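Local coordinates for Low molecular weight phosphotyrosine protein phosphatase 1 (Drosophila melanogaster, PDB 7CUY) that probably dephosphorylates tyrosine-phosphorylated proteins and also acts on small aryl and acyl phosphates, as a low molecular weight protein tyrosine phosphatase, at residues A[18-32]-A[141-154]. Sequence-based numbering, arbitrary orientation.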
loop_
_atom_site.group_PDB
_atom_site.type_symbol
_atom_site.label_atom_id
_atom_site.label_comp_id
_atom_site.label_asym_id
_atom_site.label_seq_id
_atom_site.Cartn_x
_atom_site.Cartn_y
_atom_site.Cartn_z
ATOM N N ILE A 18 -4.613 -1.357 -4.042
ATOM C CA ILE A 18 -5.412 -0.147 -3.885
ATOM C C ILE A 18 -4.529 0.991 -3.391
ATOM O O ILE A 18 -4.526 2.087 -3.957
ATOM C CB ILE A 18 -6.595 -0.412 -2.929
ATOM C CG1 ILE A 18 -7.658 -1.294 -3.592
ATOM C CG2 ILE A 18 -7.200 0.888 -2.404
ATOM C CD1 ILE A 18 -8.724 -1.818 -2.595
ATOM N N ALA A 19 -3.750 0.735 -2.329
ATOM C CA ALA A 19 -2.885 1.767 -1.767
ATOM C C ALA A 19 -1.868 2.250 -2.794
ATOM O O ALA A 19 -1.552 3.446 -2.859
ATOM C CB ALA A 19 -2.184 1.242 -0.502
ATOM N N GLU A 20 -1.354 1.341 -3.615
ATOM C CA GLU A 20 -0.446 1.756 -4.673
ATOM C C GLU A 20 -1.154 2.638 -5.690
ATOM O O GLU A 20 -0.631 3.682 -6.091
ATOM C CB GLU A 20 0.158 0.540 -5.364
ATOM C CG GLU A 20 1.022 0.939 -6.554
ATOM C CD GLU A 20 1.371 -0.228 -7.431
ATOM O OE1 GLU A 20 0.903 -1.356 -7.150
ATOM O OE2 GLU A 20 2.136 -0.021 -8.382
ATOM N N VAL A 21 -2.348 2.238 -6.123
ATOM C CA VAL A 21 -3.047 3.022 -7.139
ATOM C C VAL A 21 -3.502 4.366 -6.562
ATOM O O VAL A 21 -3.430 5.415 -7.233
ATOM C CB VAL A 21 -4.223 2.213 -7.713
ATOM C CG1 VAL A 21 -5.126 3.116 -8.526
ATOM C CG2 VAL A 21 -3.717 1.071 -8.582
ATOM N N VAL A 22 -3.977 4.365 -5.315
ATOM C CA VAL A 22 -4.415 5.615 -4.708
ATOM C C VAL A 22 -3.231 6.556 -4.525
ATOM O O VAL A 22 -3.350 7.769 -4.740
ATOM C CB VAL A 22 -5.154 5.337 -3.383
ATOM C CG1 VAL A 22 -5.345 6.608 -2.591
ATOM C CG2 VAL A 22 -6.506 4.684 -3.648
ATOM N N MET A 23 -2.058 6.020 -4.158
ATOM C CA MET A 23 -0.903 6.895 -3.956
ATOM C C MET A 23 -0.492 7.552 -5.269
ATOM O O MET A 23 -0.202 8.757 -5.305
ATOM C CB MET A 23 0.259 6.114 -3.342
ATOM C CG MET A 23 1.482 6.952 -2.930
ATOM S SD MET A 23 1.267 7.863 -1.360
ATOM C CE MET A 23 0.924 9.464 -1.988
ATOM N N VAL A 24 -0.496 6.788 -6.364
ATOM C CA VAL A 24 -0.137 7.355 -7.659
ATOM C C VAL A 24 -1.145 8.427 -8.062
ATOM O O VAL A 24 -0.768 9.514 -8.501
ATOM C CB VAL A 24 -0.015 6.247 -8.720
ATOM C CG1 VAL A 24 0.043 6.841 -10.113
ATOM C CG2 VAL A 24 1.242 5.457 -8.463
ATOM N N ASP A 25 -2.436 8.141 -7.886
ATOM C CA ASP A 25 -3.472 9.133 -8.147
ATOM C C ASP A 25 -3.315 10.351 -7.250
ATOM O O ASP A 25 -3.516 11.493 -7.687
ATOM C CB ASP A 25 -4.845 8.502 -7.942
ATOM C CG ASP A 25 -5.978 9.451 -8.285
ATOM O OD1 ASP A 25 -5.881 10.133 -9.336
ATOM O OD2 ASP A 25 -6.960 9.507 -7.505
ATOM N N THR A 26 -2.946 10.128 -5.994
ATOM C CA THR A 26 -2.766 11.236 -5.073
ATOM C C THR A 26 -1.589 12.108 -5.490
ATOM O O THR A 26 -1.687 13.342 -5.485
ATOM C CB THR A 26 -2.581 10.678 -3.662
ATOM O OG1 THR A 26 -3.815 10.102 -3.231
ATOM C CG2 THR A 26 -2.150 11.753 -2.696
ATOM N N LEU A 27 -0.471 11.493 -5.862
ATOM C CA LEU A 27 0.656 12.270 -6.364
ATOM C C LEU A 27 0.292 13.038 -7.632
ATOM O O LEU A 27 0.729 14.180 -7.808
ATOM C CB LEU A 27 1.846 11.355 -6.645
ATOM C CG LEU A 27 2.393 10.642 -5.407
ATOM C CD1 LEU A 27 3.159 9.389 -5.839
ATOM C CD2 LEU A 27 3.260 11.584 -4.561
ATOM N N GLU A 28 -0.516 12.439 -8.511
ATOM C CA GLU A 28 -0.852 13.103 -9.765
ATOM C C GLU A 28 -1.677 14.362 -9.518
ATOM O O GLU A 28 -1.389 15.422 -10.086
ATOM C CB GLU A 28 -1.573 12.133 -10.703
ATOM C CG GLU A 28 -1.656 12.655 -12.123
ATOM C CD GLU A 28 -2.008 11.575 -13.147
ATOM O OE1 GLU A 28 -2.471 11.930 -14.264
ATOM O OE2 GLU A 28 -1.811 10.371 -12.839
ATOM N N LYS A 29 -2.681 14.283 -8.642
ATOM C CA LYS A 29 -3.487 15.464 -8.340
ATOM C C LYS A 29 -2.663 16.573 -7.698
ATOM O O LYS A 29 -2.978 17.757 -7.866
ATOM C CB LYS A 29 -4.665 15.081 -7.445
ATOM C CG LYS A 29 -5.660 14.202 -8.178
ATOM C CD LYS A 29 -6.928 13.931 -7.383
ATOM C CE LYS A 29 -6.757 12.809 -6.380
ATOM N NZ LYS A 29 -8.077 12.428 -5.793
ATOM N N ALA A 30 -1.602 16.227 -6.980
ATOM C CA ALA A 30 -0.733 17.232 -6.383
ATOM C C ALA A 30 0.401 17.675 -7.301
ATOM O O ALA A 30 1.221 18.501 -6.887
ATOM C CB ALA A 30 -0.140 16.708 -5.080
ATOM N N ASN A 31 0.480 17.134 -8.522
ATOM C CA ASN A 31 1.550 17.458 -9.469
ATOM C C ASN A 31 2.937 17.124 -8.910
ATOM O O ASN A 31 3.927 17.789 -9.236
ATOM C CB ASN A 31 1.481 18.928 -9.901
ATOM C CG ASN A 31 0.265 19.223 -10.764
ATOM O OD1 ASN A 31 -0.159 18.384 -11.554
ATOM N ND2 ASN A 31 -0.305 20.412 -10.610
ATOM N N VAL A 32 3.025 16.091 -8.070
ATOM C CA VAL A 32 4.301 15.613 -7.546
ATOM C C VAL A 32 4.801 14.518 -8.474
ATOM O O VAL A 32 4.160 13.467 -8.611
ATOM C CB VAL A 32 4.159 15.096 -6.106
ATOM C CG1 VAL A 32 5.497 14.553 -5.607
ATOM C CG2 VAL A 32 3.639 16.208 -5.196
ATOM N N CYS A 141 -7.065 4.600 2.474
ATOM C CA CYS A 141 -5.895 4.939 1.674
ATOM C C CYS A 141 -5.978 6.360 1.116
ATOM O O CYS A 141 -4.964 7.059 1.021
ATOM C CB CYS A 141 -5.748 3.924 0.540
ATOM S SG CYS A 141 -5.315 2.266 1.136
ATOM N N VAL A 142 -7.165 6.788 0.696
ATOM C CA VAL A 142 -7.302 8.148 0.184
ATOM C C VAL A 142 -6.876 9.162 1.243
ATOM O O VAL A 142 -6.115 10.100 0.962
ATOM C CB VAL A 142 -8.744 8.382 -0.294
ATOM C CG1 VAL A 142 -9.001 9.879 -0.552
ATOM C CG2 VAL A 142 -9.008 7.561 -1.545
ATOM N N VAL A 143 -7.312 8.961 2.489
ATOM C CA VAL A 143 -6.972 9.891 3.556
ATOM C C VAL A 143 -5.511 9.736 3.969
ATOM O O VAL A 143 -4.785 10.725 4.112
ATOM C CB VAL A 143 -7.924 9.702 4.750
ATOM C CG1 VAL A 143 -7.458 10.537 5.955
ATOM C CG2 VAL A 143 -9.379 10.062 4.345
ATOM N N ALA A 144 -5.062 8.497 4.181
ATOM C CA ALA A 144 -3.693 8.266 4.637
ATOM C C ALA A 144 -2.670 8.744 3.610
ATOM O O ALA A 144 -1.677 9.390 3.957
ATOM C CB ALA A 144 -3.486 6.774 4.938
ATOM N N CYS A 145 -2.885 8.411 2.337
ATOM C CA CYS A 145 -1.898 8.748 1.318
ATOM C C CYS A 145 -1.725 10.254 1.192
ATOM O O CYS A 145 -0.596 10.753 1.127
ATOM C CB CYS A 145 -2.302 8.153 -0.034
ATOM S SG CYS A 145 -2.039 6.351 -0.195
ATOM N N ALA A 146 -2.835 10.992 1.132
ATOM C CA ALA A 146 -2.759 12.448 1.102
ATOM C C ALA A 146 -1.933 12.986 2.265
ATOM O O ALA A 146 -0.998 13.775 2.070
ATOM C CB ALA A 146 -4.174 13.025 1.134
ATOM N N ALA A 147 -2.260 12.553 3.489
ATOM C CA ALA A 147 -1.595 13.087 4.674
ATOM C C ALA A 147 -0.101 12.779 4.653
ATOM O O ALA A 147 0.725 13.662 4.912
ATOM C CB ALA A 147 -2.246 12.534 5.942
ATOM N N PHE A 148 0.268 11.530 4.335
ATOM C CA PHE A 148 1.683 11.195 4.175
ATOM C C PHE A 148 2.351 12.071 3.121
ATOM O O PHE A 148 3.442 12.614 3.341
ATOM C CB PHE A 148 1.853 9.729 3.779
ATOM C CG PHE A 148 3.270 9.374 3.407
ATOM C CD1 PHE A 148 3.634 9.204 2.089
ATOM C CD2 PHE A 148 4.237 9.234 4.388
ATOM C CE1 PHE A 148 4.946 8.885 1.735
ATOM C CE2 PHE A 148 5.542 8.917 4.055
ATOM C CZ PHE A 148 5.897 8.744 2.716
ATOM N N MET A 149 1.735 12.172 1.943
ATOM C CA MET A 149 2.302 12.998 0.879
ATOM C C MET A 149 2.511 14.427 1.350
ATOM O O MET A 149 3.584 15.017 1.144
ATOM C CB MET A 149 1.392 12.989 -0.344
ATOM C CG MET A 149 1.863 13.941 -1.426
ATOM S SD MET A 149 0.741 13.953 -2.823
ATOM C CE MET A 149 -0.577 14.974 -2.115
ATOM N N LYS A 150 1.496 15.002 1.990
ATOM C CA LYS A 150 1.611 16.394 2.418
ATOM C C LYS A 150 2.701 16.565 3.472
ATOM O O LYS A 150 3.542 17.468 3.362
ATOM C CB LYS A 150 0.257 16.897 2.922
ATOM C CG LYS A 150 -0.584 17.525 1.822
ATOM C CD LYS A 150 -2.042 17.609 2.209
ATOM C CE LYS A 150 -2.724 18.756 1.512
ATOM N NZ LYS A 150 -2.802 18.543 0.062
ATOM N N GLU A 151 2.721 15.703 4.496
ATOM C CA GLU A 151 3.701 15.859 5.573
ATOM C C GLU A 151 5.106 15.504 5.113
ATOM O O GLU A 151 6.026 16.322 5.200
ATOM C CB GLU A 151 3.337 14.982 6.767
ATOM C CG GLU A 151 2.070 15.354 7.448
ATOM C CD GLU A 151 1.687 14.311 8.466
ATOM O OE1 GLU A 151 2.601 13.837 9.190
ATOM O OE2 GLU A 151 0.489 13.949 8.510
ATOM N N ARG A 152 5.302 14.268 4.662
ATOM C CA ARG A 152 6.656 13.769 4.446
ATOM C C ARG A 152 7.172 14.040 3.052
ATOM O O ARG A 152 8.363 14.287 2.880
ATOM C CB ARG A 152 6.726 12.265 4.691
ATOM C CG ARG A 152 6.326 11.877 6.074
ATOM C CD ARG A 152 7.348 12.363 7.106
ATOM N NE ARG A 152 7.061 11.724 8.385
ATOM C CZ ARG A 152 7.594 10.570 8.777
ATOM N NH1 ARG A 152 8.473 9.937 8.007
ATOM N NH2 ARG A 152 7.244 10.055 9.946
ATOM N N LEU A 153 6.321 13.958 2.043
ATOM C CA LEU A 153 6.830 14.098 0.688
ATOM C C LEU A 153 6.901 15.558 0.254
ATOM O O LEU A 153 7.837 15.946 -0.452
ATOM C CB LEU A 153 5.968 13.291 -0.278
ATOM C CG LEU A 153 5.989 11.756 -0.156
ATOM C CD1 LEU A 153 5.256 11.110 -1.333
ATOM C CD2 LEU A 153 7.403 11.185 -0.033
ATOM N N GLN A 154 5.934 16.376 0.672
ATOM C CA GLN A 154 5.907 17.792 0.333
ATOM C C GLN A 154 6.380 18.683 1.466
ATOM O O GLN A 154 6.527 19.895 1.261
ATOM C CB GLN A 154 4.496 18.214 -0.065
ATOM C CG GLN A 154 4.013 17.515 -1.293
ATOM C CD GLN A 154 2.762 18.132 -1.841
ATOM O OE1 GLN A 154 1.659 17.696 -1.510
ATOM N NE2 GLN A 154 2.914 19.162 -2.685
HETATM O O HOH W 1 -5.727 10.929 -1.498
HETATM O O HOH W 2 0.861 20.008 -4.612
#
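Cys-145 drops as a knob into a hole formed by Ala-19, Val-22, Met-23 and Thr-26, where helix 15-29 meets the C-terminal helix 132-153 on one face of the parallel sheet. The local axes come within 9.2 Å and cross at -50°, and small side chains fit this spacing: one turn earlier, Cys-141 SG lies 3.7 Å from Ala-19 CB, a methyl slight enough to admit the sulfur. Val-22, short and branched, sets CG1, anti to its own backbone N (chi1 167°), against Cys-141 O and Val-142 CA with no long chain in the way. Met-23 has a flexible chain that bends at chi2 and chi3, bringing SD to 3.8 Å from Cys-145 SG and CE against Cys-145 O and Met-149 CB; it also touches Met-7 of the central strand 3-9. Further along, Met-149 bends only at chi3 and lays its thioether over Thr-26 CG2, with CE pressed 3.5 Å from Ala-30 CB, a tight methyl contact. Leu-27 runs antiparallel past Met-149, CD2 touching SD, and crosses Leu-153 at about a right angle.

The side of Val-142, Ala-30 and Gln-154 is looser and wetter. No direct hydrogen bond joins the segments; one water donates to both Thr-26 OG1 and Val-142 O, and another links Ala-30 O to Gln-154 NE2. Threonine suits its buried place beside the first water: Thr-26 OG1 donates to Val-22 O at 2.8 Å from above the carbonyl plane, while CG2 packs on Met-149. A valine in its place would probably leave that water without its second partner and Val-22 O without its hydroxyl donor. Sulfur and methyl groups, with water making the polar links, imply that the helices are joined by shape and hydrophobic burial, with little directional bonding.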